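Local coordinates for protein xylanase inhibitor TL-XI (PDB 3G7M) that inhibits xylanase noncompetitively as a small wheat protein of the thaumatin-like family, probably as part of plant defence, at residues Lys114-Asp119 with Gly142-Ile147; Ala1-Thr6 with Trp36-Pro41. The protein carries 4 engineered substitutions. All blocks are in the same frame, centred on the assembly; numbering follows the deposited sequence.

Contact 1. Residues Lys114-Asp119 with Gly142-Ile147; sequences KCSSGD and GSRLQI
Ser143 meets Ser117 where two antiparallel neighbours in the mixed sheet of the thaumatin fold, strands 145-149 and 111-115, pass into loop. CB of Ser143 lies 3.4 Å from OG of Ser117, while the hydroxyl of Ser143 is used in a weak bond to the carbonyl of Ala140. Arg144 is held twice by one partner. N of Arg144 donates to OG of Ser116 over 2.7 Å, in a bond clearly bent at the hydrogen (133°). O of Arg144 receives N of Ser116 at 3.0 Å, the donor standing somewhat off the carbonyl plane. The first torsion of Ser116 (chi1 59°) turns OG toward N of Arg144, and there the hydroxyl takes the place that O of Ser116 would fill in a continued hydrogen-bonded pair.

Leu145 faces Cys115 in a non-hydrogen-bonded pair, and its CD2 branch rests on SG of Cys115 at 3.9 Å. That sulfur is linked to Cys138 of the six-stranded sheet, whose Tyr96 and Tyr98 also pack on Leu145, so the mixed sheet and the six-stranded sheet are joined covalently and by apolar contact. Gln146 and Lys114 form the hydrogen-bonded pair. N of Gln146 reaches O of Lys114 at 2.7 Å, and the return bond, N of Lys114 to O of Gln146, is nearly straight (168°). On the opposite face from Leu145 the two side chains leave the sheet together, with CB of Gln146 4.0 Å from CG of Lys114.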
loop_
_atom_site.group_PDB
_atom_site.type_symbol
_atom_site.label_atom_id
_atom_site.label_comp_id
_atom_site.label_asym_id
_atom_site.label_seq_id
_atom_site.Cartn_x
_atom_site.Cartn_y
_atom_site.Cartn_z
ATOM N N LYS A 114 -6.099 8.533 -1.514
ATOM C CA LYS A 114 -6.584 9.913 -1.442
ATOM C C LYS A 114 -5.802 10.850 -0.500
ATOM O O LYS A 114 -5.219 10.423 0.496
ATOM C CB LYS A 114 -8.106 9.969 -1.163
ATOM C CG LYS A 114 -8.563 9.227 0.077
ATOM C CD LYS A 114 -10.086 9.195 0.201
ATOM C CE LYS A 114 -10.665 8.116 -0.709
ATOM N NZ LYS A 114 -12.115 7.987 -0.500
ATOM N N CYS A 115 -5.807 12.137 -0.847
ATOM C CA CYS A 115 -5.191 13.160 -0.041
ATOM C C CYS A 115 -6.214 14.209 0.362
ATOM O O CYS A 115 -7.124 14.529 -0.419
ATOM C CB CYS A 115 -4.060 13.819 -0.810
ATOM S SG CYS A 115 -2.883 14.598 0.283
ATOM N N SER A 116 -6.048 14.751 1.576
ATOM C CA SER A 116 -6.941 15.775 2.101
ATOM C C SER A 116 -6.822 17.098 1.323
ATOM O O SER A 116 -7.684 17.975 1.423
ATOM C CB SER A 116 -6.678 15.982 3.596
ATOM O OG SER A 116 -5.337 16.371 3.846
ATOM N N SER A 117 -5.746 17.205 0.543
ATOM C CA SER A 117 -5.473 18.355 -0.309
ATOM C C SER A 117 -5.556 18.011 -1.796
ATOM O O SER A 117 -5.635 18.903 -2.666
ATOM C CB SER A 117 -4.082 18.922 0.016
ATOM O OG SER A 117 -4.090 19.347 1.361
ATOM N N GLY A 118 -5.557 16.709 -2.085
ATOM C CA GLY A 118 -5.557 16.285 -3.451
ATOM C C GLY A 118 -6.851 15.642 -3.847
ATOM O O GLY A 118 -7.783 15.568 -3.045
ATOM N N ASP A 119 -6.891 15.173 -5.090
ATOM C CA ASP A 119 -8.049 14.507 -5.614
ATOM C C ASP A 119 -7.909 13.020 -5.445
ATOM O O ASP A 119 -6.815 12.493 -5.370
ATOM C CB ASP A 119 -8.205 14.826 -7.086
ATOM C CG ASP A 119 -8.490 16.268 -7.324
ATOM O OD1 ASP A 119 -9.232 16.852 -6.519
ATOM O OD2 ASP A 119 -7.971 16.824 -8.309
ATOM N N GLY A 142 -0.075 20.895 6.030
ATOM C CA GLY A 142 -0.532 19.922 7.026
ATOM C C GLY A 142 -1.445 18.843 6.454
ATOM O O GLY A 142 -2.419 18.435 7.115
ATOM N N SER A 143 -1.129 18.372 5.238
ATOM C CA SER A 143 -2.012 17.456 4.486
ATOM C C SER A 143 -2.005 16.007 5.004
ATOM O O SER A 143 -1.134 15.628 5.795
ATOM C CB SER A 143 -1.737 17.522 2.967
ATOM O OG SER A 143 -0.371 17.277 2.679
ATOM N N ARG A 144 -2.978 15.204 4.555
ATOM C CA ARG A 144 -3.151 13.876 5.116
ATOM C C ARG A 144 -3.437 12.826 4.044
ATOM O O ARG A 144 -4.452 12.920 3.361
ATOM C CB ARG A 144 -4.276 13.927 6.168
ATOM C CG ARG A 144 -3.753 14.425 7.490
ATOM C CD ARG A 144 -4.796 15.137 8.314
ATOM N NE ARG A 144 -4.120 15.930 9.350
ATOM C CZ ARG A 144 -4.693 16.905 10.059
ATOM N NH1 ARG A 144 -5.976 17.221 9.863
ATOM N NH2 ARG A 144 -3.981 17.573 10.966
ATOM N N LEU A 145 -2.540 11.841 3.908
ATOM C CA LEU A 145 -2.689 10.752 2.942
ATOM C C LEU A 145 -3.466 9.552 3.491
ATOM O O LEU A 145 -3.240 9.132 4.657
ATOM C CB LEU A 145 -1.320 10.251 2.507
ATOM C CG LEU A 145 -0.534 11.077 1.487
ATOM C CD1 LEU A 145 0.822 10.464 1.300
ATOM C CD2 LEU A 145 -1.269 11.095 0.146
ATOM N N GLN A 146 -4.349 8.994 2.640
ATOM C CA GLN A 146 -5.139 7.813 2.990
ATOM C C GLN A 146 -5.163 6.748 1.884
ATOM O O GLN A 146 -5.518 7.022 0.739
ATOM C CB GLN A 146 -6.554 8.214 3.379
ATOM C CG GLN A 146 -7.301 7.131 4.145
ATOM C CD GLN A 146 -8.611 7.629 4.746
ATOM O OE1 GLN A 146 -9.093 8.732 4.408
ATOM N NE2 GLN A 146 -9.193 6.820 5.647
ATOM N N ILE A 147 -4.775 5.529 2.249
ATOM C CA ILE A 147 -4.938 4.374 1.391
ATOM C C ILE A 147 -6.077 3.527 1.955
ATOM O O ILE A 147 -6.054 3.122 3.111
ATOM C CB ILE A 147 -3.678 3.540 1.356
ATOM C CG1 ILE A 147 -2.432 4.421 1.262
ATOM C CG2 ILE A 147 -3.739 2.549 0.249
ATOM C CD1 ILE A 147 -2.252 5.157 -0.043
#

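Contact 2. Residues Ala1-Thr6 with Trp36-Pro41; sequences APLTIT and WSLDTP
Ile5 and Leu38 meet through their CD1 methyls, 3.7 Å apart, on the inward face of an antiparallel strand pair at one border of the mixed sheet in this thaumatin fold. Strand 3-6 and strand 36-38 run 162° apart in direction, and this face turns toward the six-stranded sheet, where Val17 touches Ile5, Leu38 and Trp36 and Ile48 touches Leu3 and Ile5. Here the packing is close. CD1 of Leu38 bridges three neighbours: besides Ile5 it approaches CD2 of Leu3 at 4.0 Å and lies above one face of the Trp36 indole, toward its rim. Trp36 is brought there with CG anti to the backbone N (chi1 -173°), which lays the ring alongside Ile5, whose CD1 comes within 4.2 Å of CE3 of Trp36. Four main-chain bonds hold the register, two between Leu3 and Leu38 and two between Ile5 and Trp36; the one from N of Ile5 to O of Trp36 is close to straight at the hydrogen (169°). The close packing extends past the strand ends, where CG2 of Thr40 touches CB of Leu3 at 3.8 Å. The ring of Pro2, which follows a cis peptide bond, edges past the Thr40 side chain, with CG of Pro2 3.6 Å from OG1 of Thr40; OG1 of Thr40 is also hydrogen-bonded to the hydroxyl of Tyr96.

The other face is loose. Thr4 and Ser37 form the non-hydrogen-bonded pair between the Leu3-Leu38 and Ile5-Trp36 pairs, yet their side chains bury little across the contact, and Ser37 is exposed. What meets here is main chain: CA of Thr4 lies 3.5 Å from O of Trp36 in a CA-H...O contact.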
loop_
_atom_site.group_PDB
_atom_site.type_symbol
_atom_site.label_atom_id
_atom_site.label_comp_id
_atom_site.label_asym_id
_atom_site.label_seq_id
_atom_site.Cartn_x
_atom_site.Cartn_y
_atom_site.Cartn_z
ATOM N N ALA A 1 -2.789 10.327 9.845
ATOM C CA ALA A 1 -2.020 11.592 10.052
ATOM C C ALA A 1 -0.534 11.246 10.344
ATOM O O ALA A 1 -0.231 10.765 11.430
ATOM C CB ALA A 1 -2.671 12.445 11.210
ATOM N N PRO A 2 0.395 11.475 9.374
ATOM C CA PRO A 2 0.277 11.989 7.992
ATOM C C PRO A 2 -0.069 10.946 6.929
ATOM O O PRO A 2 -0.647 11.303 5.884
ATOM C CB PRO A 2 1.677 12.546 7.711
ATOM C CG PRO A 2 2.565 11.809 8.604
ATOM C CD PRO A 2 1.786 11.621 9.869
ATOM N N LEU A 3 0.312 9.689 7.158
ATOM C CA LEU A 3 -0.139 8.556 6.296
ATOM C C LEU A 3 -1.037 7.551 7.057
ATOM O O LEU A 3 -0.729 7.143 8.183
ATOM C CB LEU A 3 1.051 7.822 5.675
ATOM C CG LEU A 3 0.723 6.574 4.823
ATOM C CD1 LEU A 3 0.101 7.010 3.553
ATOM C CD2 LEU A 3 1.977 5.745 4.517
ATOM N N THR A 4 -2.151 7.167 6.452
ATOM C CA THR A 4 -3.083 6.283 7.127
ATOM C C THR A 4 -3.479 5.217 6.136
ATOM O O THR A 4 -3.913 5.530 5.035
ATOM C CB THR A 4 -4.347 7.063 7.643
ATOM O OG1 THR A 4 -3.950 8.282 8.290
ATOM C CG2 THR A 4 -5.193 6.215 8.629
ATOM N N ILE A 5 -3.320 3.956 6.514
ATOM C CA ILE A 5 -3.790 2.827 5.683
ATOM C C ILE A 5 -4.982 2.134 6.349
ATOM O O ILE A 5 -4.871 1.607 7.447
ATOM C CB ILE A 5 -2.656 1.821 5.382
ATOM C CG1 ILE A 5 -1.559 2.494 4.553
ATOM C CG2 ILE A 5 -3.184 0.576 4.684
ATOM C CD1 ILE A 5 -0.204 1.849 4.755
ATOM N N THR A 6 -6.126 2.167 5.677
ATOM C CA THR A 6 -7.391 1.699 6.237
ATOM C C THR A 6 -7.876 0.444 5.507
ATOM O O THR A 6 -7.820 0.349 4.273
ATOM C CB THR A 6 -8.477 2.794 6.159
ATOM O OG1 THR A 6 -8.004 3.995 6.803
ATOM C CG2 THR A 6 -9.767 2.340 6.811
ATOM N N TRP A 36 -3.999 1.844 10.047
ATOM C CA TRP A 36 -2.614 1.919 10.484
ATOM C C TRP A 36 -2.029 3.312 10.263
ATOM O O TRP A 36 -1.841 3.726 9.145
ATOM C CB TRP A 36 -1.801 0.849 9.772
ATOM C CG TRP A 36 -0.391 0.696 10.246
ATOM C CD1 TRP A 36 0.108 1.005 11.477
ATOM C CD2 TRP A 36 0.703 0.161 9.491
ATOM N NE1 TRP A 36 1.453 0.714 11.532
ATOM C CE2 TRP A 36 1.838 0.186 10.327
ATOM C CE3 TRP A 36 0.835 -0.332 8.178
ATOM C CZ2 TRP A 36 3.079 -0.263 9.904
ATOM C CZ3 TRP A 36 2.068 -0.777 7.755
ATOM C CH2 TRP A 36 3.176 -0.740 8.615
ATOM N N SER A 37 -1.751 4.040 11.341
ATOM C CA SER A 37 -1.219 5.405 11.227
ATOM C C SER A 37 0.277 5.363 11.066
ATOM O O SER A 37 0.987 4.742 11.839
ATOM C CB SER A 37 -1.587 6.228 12.451
ATOM O OG SER A 37 -2.995 6.242 12.642
ATOM N N LEU A 38 0.755 6.026 10.040
ATOM C CA LEU A 38 2.157 5.990 9.737
ATOM C C LEU A 38 2.759 7.380 9.668
ATOM O O LEU A 38 2.088 8.357 9.352
ATOM C CB LEU A 38 2.379 5.217 8.439
ATOM C CG LEU A 38 2.391 3.692 8.642
ATOM C CD1 LEU A 38 2.119 2.975 7.344
ATOM C CD2 LEU A 38 3.743 3.257 9.241
ATOM N N ASP A 39 4.042 7.452 9.986
ATOM C CA ASP A 39 4.796 8.678 9.847
ATOM C C ASP A 39 5.566 8.673 8.492
ATOM O O ASP A 39 6.062 7.609 8.066
ATOM C CB ASP A 39 5.718 8.787 11.045
ATOM C CG ASP A 39 6.077 10.184 11.352
ATOM O OD1 ASP A 39 6.037 11.014 10.385
ATOM O OD2 ASP A 39 6.461 10.447 12.519
ATOM N N THR A 40 5.643 9.831 7.807
ATOM C CA THR A 40 6.243 9.889 6.446
ATOM C C THR A 40 7.624 10.523 6.415
ATOM O O THR A 40 7.858 11.521 7.096
ATOM C CB THR A 40 5.420 10.734 5.481
ATOM O OG1 THR A 40 5.180 12.021 6.070
ATOM C CG2 THR A 40 4.118 10.083 5.163
ATOM N N PRO A 41 8.531 9.986 5.576
ATOM C CA PRO A 41 9.901 10.510 5.491
ATOM C C PRO A 41 9.938 11.857 4.780
ATOM O O PRO A 41 8.985 12.218 4.115
ATOM C CB PRO A 41 10.641 9.448 4.657
ATOM C CG PRO A 41 9.593 8.882 3.766
ATOM C CD PRO A 41 8.302 8.891 4.592
#

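In the fold
From the N terminus, the first strand, 3-7, is joined by strand 35-38 once the chain has passed through strand 13-19 of the six-stranded sheet; contact 2 closes this excursion of 29 residues. Contact 1 comes later and in series, neither nested in contact 2 nor crossing it, and closes the 22 residues between its segments, which include strands 121-123 and 135-139. The two then meet laterally: strand 145-149 lies parallel to strand 3-7, with Leu145 N near Pro2 O at 2.8 Å in a probable hydrogen bond. The N-terminal strand thus sits between an early partner and a late one, bringing both ends of the chain into one sheet.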